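Uncharacterized protein LPG1670 (Legionella pneumophila subsp. pneumophila, PDB 5T2X) is of unknown function but folds as an all-helical chain belonging to the uncharacterised DUF5630 family. Local coordinates at residues L174-T179 with Y194-E199; E199-A204 with D238-E243; A204-E209 with D260-K265; E144-G149 with A184-A189. All coordinates share one frame; numbering follows the deposited sequence.

Interaction 1: residues L174-T179 with Y194-E199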
loop_
_atom_site.group_PDB
_atom_site.type_symbol
_atom_site.label_atom_id
_atom_site.label_comp_id
_atom_site.label_asym_id
_atom_site.label_seq_id
_atom_site.Cartn_x
_atom_site.Cartn_y
_atom_site.Cartn_z
ATOM N N LEU A 174 -0.369 1.786 11.231
ATOM C CA LEU A 174 -1.702 2.037 11.766
ATOM C C LEU A 174 -2.702 1.006 11.263
ATOM O O LEU A 174 -3.617 0.618 12.000
ATOM C CB LEU A 174 -2.159 3.451 11.408
ATOM C CG LEU A 174 -1.540 4.577 12.239
ATOM C CD1 LEU A 174 -2.119 5.924 11.839
ATOM C CD2 LEU A 174 -1.751 4.320 13.723
ATOM N N LEU A 175 -2.545 0.548 10.018
ATOM C CA LEU A 175 -3.396 -0.523 9.513
ATOM C C LEU A 175 -3.144 -1.824 10.267
ATOM O O LEU A 175 -4.091 -2.525 10.640
ATOM C CB LEU A 175 -3.168 -0.716 8.012
ATOM C CG LEU A 175 -3.859 -1.923 7.374
ATOM C CD1 LEU A 175 -5.370 -1.814 7.502
ATOM C CD2 LEU A 175 -3.449 -2.068 5.915
ATOM N N PHE A 176 -1.871 -2.158 10.499
ATOM C CA PHE A 176 -1.542 -3.337 11.294
ATOM C C PHE A 176 -2.085 -3.207 12.711
ATOM O O PHE A 176 -2.579 -4.183 13.287
ATOM C CB PHE A 176 -0.027 -3.540 11.314
ATOM C CG PHE A 176 0.409 -4.870 11.868
ATOM C CD1 PHE A 176 0.607 -5.044 13.230
ATOM C CD2 PHE A 176 0.640 -5.942 11.023
ATOM C CE1 PHE A 176 1.018 -6.266 13.737
ATOM C CE2 PHE A 176 1.052 -7.166 11.524
ATOM C CZ PHE A 176 1.240 -7.328 12.883
ATOM N N TYR A 177 -2.004 -2.006 13.286
ATOM C CA TYR A 177 -2.531 -1.781 14.628
ATOM C C TYR A 177 -4.041 -1.981 14.664
ATOM O O TYR A 177 -4.568 -2.668 15.548
ATOM C CB TYR A 177 -2.147 -0.377 15.103
ATOM C CG TYR A 177 -3.188 0.311 15.961
ATOM C CD1 TYR A 177 -3.335 -0.009 17.305
ATOM C CD2 TYR A 177 -4.014 1.293 15.427
ATOM C CE1 TYR A 177 -4.285 0.622 18.090
ATOM C CE2 TYR A 177 -4.965 1.928 16.203
ATOM C CZ TYR A 177 -5.095 1.590 17.533
ATOM O OH TYR A 177 -6.040 2.223 18.305
ATOM N N LYS A 178 -4.757 -1.392 13.703
ATOM C CA LYS A 178 -6.205 -1.552 13.661
ATOM C C LYS A 178 -6.602 -2.988 13.343
ATOM O O LYS A 178 -7.628 -3.470 13.836
ATOM C CB LYS A 178 -6.810 -0.592 12.636
ATOM C CG LYS A 178 -8.326 -0.502 12.691
ATOM C CD LYS A 178 -8.795 -0.022 14.057
ATOM C CE LYS A 178 -10.312 0.030 14.139
ATOM N NZ LYS A 178 -10.779 0.517 15.467
ATOM N N THR A 179 -5.806 -3.685 12.529
ATOM C CA THR A 179 -6.109 -5.078 12.218
ATOM C C THR A 179 -5.989 -5.955 13.458
ATOM O O THR A 179 -6.804 -6.862 13.665
ATOM C CB THR A 179 -5.185 -5.578 11.106
ATOM O OG1 THR A 179 -5.377 -4.782 9.930
ATOM C CG2 THR A 179 -5.478 -7.035 10.777
ATOM N N TYR A 194 -3.684 -7.572 21.392
ATOM C CA TYR A 194 -3.561 -6.206 21.890
ATOM C C TYR A 194 -2.101 -5.816 22.082
ATOM O O TYR A 194 -1.729 -4.657 21.858
ATOM C CB TYR A 194 -4.334 -6.046 23.196
ATOM C CG TYR A 194 -5.829 -5.879 23.022
ATOM C CD1 TYR A 194 -6.355 -4.742 22.423
ATOM C CD2 TYR A 194 -6.713 -6.848 23.476
ATOM C CE1 TYR A 194 -7.718 -4.582 22.268
ATOM C CE2 TYR A 194 -8.080 -6.695 23.328
ATOM C CZ TYR A 194 -8.576 -5.561 22.723
ATOM O OH TYR A 194 -9.935 -5.406 22.572
ATOM N N GLN A 195 -1.260 -6.766 22.498
ATOM C CA GLN A 195 0.162 -6.472 22.651
ATOM C C GLN A 195 0.812 -6.185 21.305
ATOM O O GLN A 195 1.671 -5.302 21.200
ATOM C CB GLN A 195 0.865 -7.632 23.354
ATOM C CG GLN A 195 0.374 -7.880 24.771
ATOM C CD GLN A 195 0.917 -9.166 25.358
ATOM O OE1 GLN A 195 0.303 -9.765 26.242
ATOM N NE2 GLN A 195 2.073 -9.598 24.869
ATOM N N GLU A 196 0.417 -6.922 20.264
ATOM C CA GLU A 196 0.913 -6.630 18.923
ATOM C C GLU A 196 0.341 -5.325 18.387
ATOM O O GLU A 196 1.016 -4.618 17.631
ATOM C CB GLU A 196 0.584 -7.787 17.976
ATOM C CG GLU A 196 1.470 -9.010 18.154
ATOM C CD GLU A 196 2.872 -8.799 17.615
ATOM O OE1 GLU A 196 3.019 -8.089 16.598
ATOM O OE2 GLU A 196 3.829 -9.339 18.208
ATOM N N ALA A 197 -0.896 -4.990 18.765
ATOM C CA ALA A 197 -1.481 -3.722 18.342
ATOM C C ALA A 197 -0.729 -2.542 18.943
ATOM O O ALA A 197 -0.503 -1.532 18.266
ATOM C CB ALA A 197 -2.958 -3.667 18.733
ATOM N N LEU A 198 -0.334 -2.654 20.212
ATOM C CA LEU A 198 0.382 -1.566 20.871
ATOM C C LEU A 198 1.728 -1.311 20.207
ATOM O O LEU A 198 2.100 -0.159 19.955
ATOM C CB LEU A 198 0.566 -1.886 22.356
ATOM C CG LEU A 198 1.396 -0.891 23.170
ATOM C CD1 LEU A 198 0.746 0.483 23.164
ATOM C CD2 LEU A 198 1.591 -1.391 24.593
ATOM N N GLU A 199 2.474 -2.379 19.913
ATOM C CA GLU A 199 3.787 -2.221 19.294
ATOM C C GLU A 199 3.678 -1.520 17.946
ATOM O O GLU A 199 4.435 -0.588 17.654
ATOM C CB GLU A 199 4.460 -3.584 19.144
ATOM C CG GLU A 199 5.802 -3.540 18.433
ATOM C CD GLU A 199 6.433 -4.911 18.302
ATOM O OE1 GLU A 199 5.994 -5.839 19.014
ATOM O OE2 GLU A 199 7.366 -5.064 17.487
#
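Tyr177 and Ala197 mark the point where the backbones of 174-179 and 194-199 come together, their CA atoms 4.3 Å apart on roughly antiparallel helices. The two helices, 169-185 and 191-207, follow each other in the chain and form a helical hairpin, their close approach probably helped by the small side chain of Ala197. The Tyr177 ring turns its edge to that helix: CD1 lies 3.4 Å from Ala197 O, near the ring plane, and 3.9 Å from Ala197 CB. Its chi1 of 145° falls well short of a fully staggered anti position, possibly a response to the close packing around the ring. The other side-chain meeting is between Phe176 and Glu196. With CG anti to the backbone N (chi1 -168°), Phe176 presents CE1 to Glu196 OE1 at 3.9 Å, the oxygen near the ring plane and the carboxylate turned 75° against the ring. An oxygen at this edge faces the slightly positive ring hydrogens, so any electrostatic effect is probably mildly favourable. Beyond the hairpin, Phe176 also packs on Leu158 and Cys165 of helix 153-167, whereas Tyr177 reaches Ala240 and Thr244 of helix 237-248. The closeness of the backbones is plain at Ala197 CB, which sits 3.7 Å from the carbonyl oxygen of Tyr177.

Interaction 2: residues E199-A204 with D238-E243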
loop_
_atom_site.group_PDB
_atom_site.type_symbol
_atom_site.label_atom_id
_atom_site.label_comp_id
_atom_site.label_asym_id
_atom_site.label_seq_id
_atom_site.Cartn_x
_atom_site.Cartn_y
_atom_site.Cartn_z
ATOM N N GLU A 199 2.474 -2.379 19.913
ATOM C CA GLU A 199 3.787 -2.221 19.294
ATOM C C GLU A 199 3.678 -1.520 17.946
ATOM O O GLU A 199 4.435 -0.588 17.654
ATOM C CB GLU A 199 4.460 -3.584 19.144
ATOM C CG GLU A 199 5.802 -3.540 18.433
ATOM C CD GLU A 199 6.433 -4.911 18.302
ATOM O OE1 GLU A 199 5.994 -5.839 19.014
ATOM O OE2 GLU A 199 7.366 -5.064 17.487
ATOM N N ALA A 200 2.728 -1.952 17.111
ATOM C CA ALA A 200 2.541 -1.311 15.813
ATOM C C ALA A 200 2.057 0.124 15.968
ATOM O O ALA A 200 2.420 0.995 15.169
ATOM C CB ALA A 200 1.561 -2.119 14.964
ATOM N N LEU A 201 1.234 0.389 16.984
ATOM C CA LEU A 201 0.770 1.753 17.218
ATOM C C LEU A 201 1.918 2.658 17.645
ATOM O O LEU A 201 2.007 3.810 17.202
ATOM C CB LEU A 201 -0.339 1.756 18.269
ATOM C CG LEU A 201 -0.919 3.115 18.664
ATOM C CD1 LEU A 201 -1.463 3.845 17.447
ATOM C CD2 LEU A 201 -2.004 2.939 19.714
ATOM N N LEU A 202 2.811 2.155 18.501
ATOM C CA LEU A 202 3.959 2.950 18.923
ATOM C C LEU A 202 4.911 3.207 17.761
ATOM O O LEU A 202 5.427 4.321 17.611
ATOM C CB LEU A 202 4.688 2.255 20.074
ATOM C CG LEU A 202 3.905 2.092 21.379
ATOM C CD1 LEU A 202 4.718 1.325 22.409
ATOM C CD2 LEU A 202 3.487 3.446 21.925
ATOM N N ILE A 203 5.154 2.191 16.929
ATOM C CA ILE A 203 6.026 2.373 15.772
ATOM C C ILE A 203 5.436 3.403 14.818
ATOM O O ILE A 203 6.159 4.234 14.256
ATOM C CB ILE A 203 6.275 1.024 15.071
ATOM C CG1 ILE A 203 7.020 0.068 16.002
ATOM C CG2 ILE A 203 7.062 1.226 13.784
ATOM C CD1 ILE A 203 7.193 -1.324 15.432
ATOM N N ALA A 204 4.114 3.373 14.632
ATOM C CA ALA A 204 3.469 4.339 13.749
ATOM C C ALA A 204 3.686 5.765 14.239
ATOM O O ALA A 204 3.853 6.688 13.433
ATOM C CB ALA A 204 1.976 4.031 13.637
ATOM N N ASP A 238 -1.948 9.717 22.346
ATOM C CA ASP A 238 -1.987 9.247 23.728
ATOM C C ASP A 238 -3.321 8.596 24.068
ATOM O O ASP A 238 -3.363 7.650 24.863
ATOM C CB ASP A 238 -1.700 10.402 24.687
ATOM C CG ASP A 238 -0.289 10.934 24.546
ATOM O OD1 ASP A 238 0.628 10.126 24.286
ATOM O OD2 ASP A 238 -0.097 12.160 24.695
ATOM N N LYS A 239 -4.416 9.084 23.482
ATOM C CA LYS A 239 -5.716 8.462 23.710
ATOM C C LYS A 239 -5.755 7.043 23.155
ATOM O O LYS A 239 -6.266 6.126 23.809
ATOM C CB LYS A 239 -6.820 9.312 23.083
ATOM C CG LYS A 239 -7.038 10.658 23.754
ATOM C CD LYS A 239 -7.974 10.541 24.945
ATOM C CE LYS A 239 -8.435 11.911 25.414
ATOM N NZ LYS A 239 -9.627 11.818 26.301
ATOM N N ALA A 240 -5.217 6.842 21.949
ATOM C CA ALA A 240 -5.228 5.513 21.347
ATOM C C ALA A 240 -4.273 4.570 22.067
ATOM O O ALA A 240 -4.574 3.383 22.238
ATOM C CB ALA A 240 -4.874 5.606 19.862
ATOM N N ILE A 241 -3.113 5.076 22.488
ATOM C CA ILE A 241 -2.166 4.250 23.229
ATOM C C ILE A 241 -2.758 3.835 24.570
ATOM O O ILE A 241 -2.638 2.676 24.986
ATOM C CB ILE A 241 -0.832 4.998 23.401
ATOM C CG1 ILE A 241 -0.178 5.243 22.041
ATOM C CG2 ILE A 241 0.110 4.224 24.316
ATOM C CD1 ILE A 241 1.025 6.158 22.096
ATOM N N SER A 242 -3.418 4.767 25.261
ATOM C CA SER A 242 -3.960 4.463 26.580
ATOM C C SER A 242 -5.096 3.451 26.497
ATOM O O SER A 242 -5.192 2.550 27.340
ATOM C CB SER A 242 -4.432 5.749 27.259
ATOM O OG SER A 242 -3.342 6.626 27.494
ATOM N N GLU A 243 -5.964 3.576 25.491
ATOM C CA GLU A 243 -7.084 2.646 25.375
ATOM C C GLU A 243 -6.623 1.250 24.977
ATOM O O GLU A 243 -7.245 0.260 25.374
ATOM C CB GLU A 243 -8.111 3.176 24.374
ATOM C CG GLU A 243 -8.868 4.397 24.866
ATOM C CD GLU A 243 -10.065 4.728 24.001
ATOM O OE1 GLU A 243 -10.657 5.812 24.192
ATOM O OE2 GLU A 243 -10.417 3.904 23.130
#
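Leu201 is the main bump of this contact, and it fills the shallow hollow between Ala240 and Ile241 on helix 237-248. The segments 199-204 and 238-243 run nearly antiparallel, at 163°, with their axes 10.4 Å apart, a spacing wide enough for branched side chains to lie between the backbones. Leu201 has CG anti to its backbone N (chi1 178°), which sends CD2 across the gap. That methyl settles 3.6 Å from Ala240 O and 3.9 Å from Ala240 CB, where the small side chain lets it come down close to the backbone. Next to Ala240 stands Ile241, whose CG1 is 3.7 Å from Leu201 CD2. Ile241 answers with a bump of its own: CD1 extends past Leu201 to meet Leu202 CD2 at 3.7 Å, the two side chains crossing at about a right angle. Ile241 thus lies against both leucines, with CG1 serving Leu201 and CD1 serving Leu202, and the bulky groups interlock by alternation, each in the space beside the other. The side-chain contacts are apolar and largely buried, and the Leu201 methyl also rests on the backbone of Ala240 and Ile241. Ala240 O accepts a hydrogen bond from Thr244 OG1 one turn on. Around the contact, Leu201 is flanked by Tyr177 of helix 169-185 and by Trp237 and Thr244 of helix 237-248, while Tyr259 of helix 252-272 packs on both Leu202 and Ile241, so helix 191-207 lies among three other helices, with no strand in the chain.

Interaction 3: residues A204-E209 with D260-K265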
loop_
_atom_site.group_PDB
_atom_site.type_symbol
_atom_site.label_atom_id
_atom_site.label_comp_id
_atom_site.label_asym_id
_atom_site.label_seq_id
_atom_site.Cartn_x
_atom_site.Cartn_y
_atom_site.Cartn_z
ATOM N N ALA A 204 4.114 3.373 14.632
ATOM C CA ALA A 204 3.469 4.339 13.749
ATOM C C ALA A 204 3.686 5.765 14.239
ATOM O O ALA A 204 3.853 6.688 13.433
ATOM C CB ALA A 204 1.976 4.031 13.637
ATOM N N ARG A 205 3.693 5.966 15.558
ATOM C CA ARG A 205 3.935 7.302 16.090
ATOM C C ARG A 205 5.396 7.700 15.925
ATOM O O ARG A 205 5.697 8.830 15.521
ATOM C CB ARG A 205 3.521 7.365 17.558
ATOM C CG ARG A 205 3.525 8.769 18.137
ATOM C CD ARG A 205 3.096 8.762 19.594
ATOM N NE ARG A 205 2.869 10.111 20.103
ATOM C CZ ARG A 205 2.511 10.390 21.352
ATOM N NH1 ARG A 205 2.340 9.411 22.231
ATOM N NH2 ARG A 205 2.325 11.650 21.723
ATOM N N LYS A 206 6.319 6.779 16.221
ATOM C CA LYS A 206 7.746 7.063 16.113
ATOM C C LYS A 206 8.193 7.302 14.677
ATOM O O LYS A 206 9.282 7.846 14.464
ATOM C CB LYS A 206 8.549 5.915 16.727
ATOM C CG LYS A 206 8.304 5.741 18.215
ATOM C CD LYS A 206 9.017 4.523 18.773
ATOM C CE LYS A 206 8.759 4.394 20.265
ATOM N NZ LYS A 206 9.199 5.614 21.001
ATOM N N LEU A 207 7.391 6.906 13.690
ATOM C CA LEU A 207 7.699 7.173 12.293
ATOM C C LEU A 207 6.968 8.389 11.746
ATOM O O LEU A 207 7.305 8.852 10.653
ATOM C CB LEU A 207 7.357 5.951 11.428
ATOM C CG LEU A 207 8.113 4.648 11.694
ATOM C CD1 LEU A 207 7.628 3.554 10.755
ATOM C CD2 LEU A 207 9.612 4.850 11.554
ATOM N N SER A 208 5.994 8.927 12.485
ATOM C CA SER A 208 5.105 9.958 11.963
ATOM C C SER A 208 5.812 11.271 11.646
ATOM O O SER A 208 5.210 12.129 10.992
ATOM C CB SER A 208 3.970 10.214 12.958
ATOM O OG SER A 208 4.479 10.617 14.217
ATOM N N GLU A 209 7.058 11.451 12.083
ATOM C CA GLU A 209 7.774 12.696 11.837
ATOM C C GLU A 209 8.627 12.664 10.577
ATOM O O GLU A 209 9.009 13.729 10.078
ATOM C CB GLU A 209 8.670 13.040 13.033
ATOM C CG GLU A 209 7.939 13.186 14.364
ATOM C CD GLU A 209 7.301 14.553 14.551
ATOM O OE1 GLU A 209 6.887 15.172 13.549
ATOM O OE2 GLU A 209 7.219 15.013 15.710
ATOM N N ASP A 260 10.418 -0.925 24.180
ATOM C CA ASP A 260 11.785 -1.094 23.698
ATOM C C ASP A 260 11.809 -1.723 22.310
ATOM O O ASP A 260 12.630 -1.344 21.467
ATOM C CB ASP A 260 12.591 -1.937 24.687
ATOM C CG ASP A 260 12.928 -1.181 25.959
ATOM O OD1 ASP A 260 12.236 -0.186 26.265
ATOM O OD2 ASP A 260 13.884 -1.583 26.654
ATOM N N LYS A 261 10.919 -2.685 22.054
ATOM C CA LYS A 261 10.852 -3.290 20.727
ATOM C C LYS A 261 10.395 -2.279 19.683
ATOM O O LYS A 261 10.902 -2.271 18.556
ATOM C CB LYS A 261 9.923 -4.504 20.744
ATOM C CG LYS A 261 10.486 -5.716 21.471
ATOM C CD LYS A 261 9.462 -6.838 21.558
ATOM C CE LYS A 261 9.009 -7.288 20.178
ATOM N NZ LYS A 261 7.990 -8.371 20.252
ATOM N N ALA A 262 9.441 -1.416 20.041
ATOM C CA ALA A 262 8.969 -0.407 19.099
ATOM C C ALA A 262 10.058 0.613 18.788
ATOM O O ALA A 262 10.237 1.003 17.628
ATOM C CB ALA A 262 7.725 0.286 19.654
ATOM N N SER A 263 10.795 1.055 19.810
ATOM C CA SER A 263 11.873 2.014 19.586
ATOM C C SER A 263 12.999 1.399 18.767
ATOM O O SER A 263 13.579 2.065 17.901
ATOM C CB SER A 263 12.405 2.530 20.923
ATOM O OG SER A 263 11.397 3.210 21.648
ATOM N N GLU A 264 13.322 0.129 19.023
ATOM C CA GLU A 264 14.404 -0.526 18.296
ATOM C C GLU A 264 14.054 -0.700 16.823
ATOM O O GLU A 264 14.879 -0.429 15.943
ATOM C CB GLU A 264 14.720 -1.878 18.936
ATOM C CG GLU A 264 15.962 -2.552 18.380
ATOM C CD GLU A 264 16.162 -3.947 18.938
ATOM O OE1 GLU A 264 15.732 -4.919 18.281
ATOM O OE2 GLU A 264 16.740 -4.070 20.038
ATOM N N LYS A 265 12.831 -1.151 16.536
ATOM C CA LYS A 265 12.439 -1.386 15.150
ATOM C C LYS A 265 12.237 -0.077 14.398
ATOM O O LYS A 265 12.531 0.006 13.200
ATOM C CB LYS A 265 11.174 -2.242 15.103
ATOM C CG LYS A 265 11.363 -3.643 15.663
ATOM C CD LYS A 265 10.064 -4.433 15.658
ATOM C CE LYS A 265 10.266 -5.824 16.245
ATOM N NZ LYS A 265 8.991 -6.593 16.315
#
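Lys206 reaches Ser263 through a chain that starts with CG beside the backbone N (chi1 -64°), runs straight through CD and CE, and bends only at its last torsion (chi4 -58°). The bend turns NZ aside from the hydroxyl, which a fully extended chain would run into, leaving Lys206 NZ 3.3 Å from Ser263 OG. The methylene before it is just as near, with Lys206 CE 3.2 Å from Ser263 OG. Ser263 OG itself hydrogen-bonds to Tyr259 O in the preceding turn, which holds the hydroxyl against its own helix. Lower down, the aliphatic part of the lysine lies along the backbone: Lys206 CD is 3.9 Å from Ala262 O, and Lys206 CE is 4.3 Å from Ala262 CB. This is packing between helices in an all-helical fold, the last turn of helix 191-207 resting on the middle of helix 252-272 at a partly buried site. The small side chains of Ala262 and Ser263 probably allow the lysine to lie this close, and Lys206 also touches Ala266 one turn further on. The neighbouring Arg205 serves a different helix, pairing through NH1 with Asp238 OD1 in a salt bridge.

Interaction 4: residues E144-G149 with A184-A189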
loop_
_atom_site.group_PDB
_atom_site.type_symbol
_atom_site.label_atom_id
_atom_site.label_comp_id
_atom_site.label_asym_id
_atom_site.label_seq_id
_atom_site.Cartn_x
_atom_site.Cartn_y
_atom_site.Cartn_z
ATOM N N GLU A 144 -13.609 -9.910 6.940
ATOM C CA GLU A 144 -15.017 -10.286 6.872
ATOM C C GLU A 144 -15.176 -11.775 6.591
ATOM O O GLU A 144 -16.111 -12.408 7.094
ATOM C CB GLU A 144 -15.734 -9.452 5.810
ATOM C CG GLU A 144 -15.781 -7.962 6.123
ATOM C CD GLU A 144 -16.529 -7.651 7.409
ATOM O OE1 GLU A 144 -17.472 -8.398 7.752
ATOM O OE2 GLU A 144 -16.173 -6.661 8.081
ATOM N N LYS A 145 -14.275 -12.349 5.788
ATOM C CA LYS A 145 -14.262 -13.797 5.603
ATOM C C LYS A 145 -13.991 -14.507 6.923
ATOM O O LYS A 145 -14.657 -15.491 7.264
ATOM C CB LYS A 145 -13.207 -14.186 4.565
ATOM C CG LYS A 145 -13.495 -13.711 3.153
ATOM C CD LYS A 145 -14.370 -14.696 2.409
ATOM C CE LYS A 145 -14.635 -14.235 0.987
ATOM N NZ LYS A 145 -15.501 -15.193 0.246
ATOM N N TYR A 146 -13.007 -14.017 7.677
ATOM C CA TYR A 146 -12.705 -14.598 8.979
ATOM C C TYR A 146 -13.862 -14.402 9.949
ATOM O O TYR A 146 -14.196 -15.309 10.721
ATOM C CB TYR A 146 -11.417 -13.983 9.531
ATOM C CG TYR A 146 -11.100 -14.353 10.962
ATOM C CD1 TYR A 146 -10.882 -15.675 11.327
ATOM C CD2 TYR A 146 -10.995 -13.377 11.944
ATOM C CE1 TYR A 146 -10.583 -16.015 12.632
ATOM C CE2 TYR A 146 -10.697 -13.706 13.250
ATOM C CZ TYR A 146 -10.491 -15.027 13.588
ATOM O OH TYR A 146 -10.193 -15.359 14.887
ATOM N N LYS A 147 -14.498 -13.230 9.908
ATOM C CA LYS A 147 -15.581 -12.932 10.839
ATOM C C LYS A 147 -16.790 -13.834 10.617
ATOM O O LYS A 147 -17.485 -14.180 11.578
ATOM C CB LYS A 147 -15.981 -11.463 10.714
ATOM C CG LYS A 147 -17.015 -10.997 11.724
ATOM C CD LYS A 147 -17.327 -9.521 11.533
ATOM C CE LYS A 147 -18.349 -9.031 12.544
ATOM N NZ LYS A 147 -18.684 -7.596 12.330
HETATM N N MSE A 148 -17.053 -14.232 9.375
HETATM C CA MSE A 148 -18.231 -15.045 9.093
HETATM C C MSE A 148 -17.969 -16.539 9.285
HETATM O O MSE A 148 -18.858 -17.359 9.054
HETATM C CB MSE A 148 -18.746 -14.782 7.674
HETATM C CG MSE A 148 -17.902 -15.371 6.560
HETATM SE SE MSE A 148 -18.764 -15.150 4.819
HETATM C CE MSE A 148 -17.402 -15.969 3.699
ATOM N N GLY A 149 -16.755 -16.897 9.704
ATOM C CA GLY A 149 -16.498 -18.265 10.112
ATOM C C GLY A 149 -15.287 -18.959 9.516
ATOM O O GLY A 149 -14.908 -20.037 9.984
ATOM N N ALA A 184 -8.523 -8.986 17.869
ATOM C CA ALA A 184 -8.701 -9.180 19.304
ATOM C C ALA A 184 -10.173 -9.228 19.687
ATOM O O ALA A 184 -10.540 -9.909 20.652
ATOM C CB ALA A 184 -7.991 -8.071 20.077
ATOM N N ILE A 185 -11.028 -8.513 18.951
ATOM C CA ILE A 185 -12.458 -8.513 19.248
ATOM C C ILE A 185 -13.041 -9.910 19.073
ATOM O O ILE A 185 -13.884 -10.352 19.864
ATOM C CB ILE A 185 -13.184 -7.480 18.363
ATOM C CG1 ILE A 185 -12.680 -6.068 18.667
ATOM C CG2 ILE A 185 -14.690 -7.562 18.560
ATOM C CD1 ILE A 185 -12.851 -5.657 20.113
ATOM N N LEU A 186 -12.598 -10.629 18.045
ATOM C CA LEU A 186 -13.112 -11.958 17.743
ATOM C C LEU A 186 -12.311 -13.073 18.403
ATOM O O LEU A 186 -12.631 -14.248 18.198
ATOM C CB LEU A 186 -13.138 -12.177 16.226
ATOM C CG LEU A 186 -13.914 -11.141 15.410
ATOM C CD1 LEU A 186 -13.797 -11.428 13.921
ATOM C CD2 LEU A 186 -15.373 -11.100 15.841
ATOM N N SER A 187 -11.287 -12.740 19.181
ATOM C CA SER A 187 -10.445 -13.746 19.806
ATOM C C SER A 187 -10.909 -14.033 21.228
ATOM O O SER A 187 -11.453 -13.164 21.915
ATOM C CB SER A 187 -8.983 -13.293 19.820
ATOM O OG SER A 187 -8.165 -14.225 20.505
ATOM N N ASN A 188 -10.693 -15.273 21.663
ATOM C CA ASN A 188 -10.997 -15.676 23.028
ATOM C C ASN A 188 -9.819 -15.491 23.974
ATOM O O ASN A 188 -10.012 -15.537 25.195
ATOM C CB ASN A 188 -11.462 -17.136 23.057
ATOM C CG ASN A 188 -12.827 -17.323 22.421
ATOM O OD1 ASN A 188 -13.735 -16.516 22.625
ATOM N ND2 ASN A 188 -12.976 -18.385 21.638
ATOM N N ALA A 189 -8.614 -15.284 23.448
ATOM C CA ALA A 189 -7.441 -14.914 24.240
ATOM C C ALA A 189 -6.799 -13.695 23.592
ATOM O O ALA A 189 -5.703 -13.774 23.024
ATOM C CB ALA A 189 -6.450 -16.075 24.346
#
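The ring of Tyr146 meets Leu186 along its CD2-CE2 side, with both ring atoms 3.9 Å from Leu186 CD1. Leu186 CB adds a second touch, 4.1 Å from Tyr146 CE2, and the two side chains slide past each other in opposite directions. Tyr153 and Ser154 of helix 153-167 also pack on the tyrosine, so the ring bridges the start of that helix and the chain around the end of helix 169-185. A chi1 of 172° points the ring away from its own backbone N and toward Leu186. Leu186 CD1 is also wedged against the last turn of helix 132-147, 3.9 Å from both CA and CB of Lys147. The lysine stretches out beyond CG and crosses the leucine at about a right angle, offering its methylenes. Both segments lie where helices finish. Helix 132-147 closes in a Schellman motif, where Gly149 takes a positive phi of 130° and its N bonds back to Tyr146 O at 3.2 Å. After helix 169-185 the chain enters an ST turn, in which Ser187 OG accepts from Ala189 N at 3.2 Å. Across the contact itself the touching atoms are all carbon, at ordinary van der Waals distances near the surface. Such chemistry implies a modest, weakly directional association, carried mainly by Leu186 CD1, which touches both the Tyr146 ring and Lys147, with CB adding to the ring contact.

How the interactions relate
Helix 191-207 joins interactions 1, 2 and 3, meeting helices 169-185, 237-248 and 252-272 in turn along its length. The centres of interactions 1 and 2 are 8 Å apart, and Tyr177 CD1 packs 3.6 Å from Leu201 CB. Interactions 2 and 3, with centres 10 Å apart, are tied by a salt bridge from Asp238 OD1 to Arg205 NH1 (2.8 Å). Glu199, shared by interactions 1 and 2, links both to interaction 3 through a salt bridge to Lys265. Interaction 4 lies further out, 15 Å from interaction 1 between centres, yet touches it where Tyr194 CE2 meets Ala184 CB at 3.5 Å. It does not touch interaction 3, about 28 Å away between centres. No active site or ligand is known here.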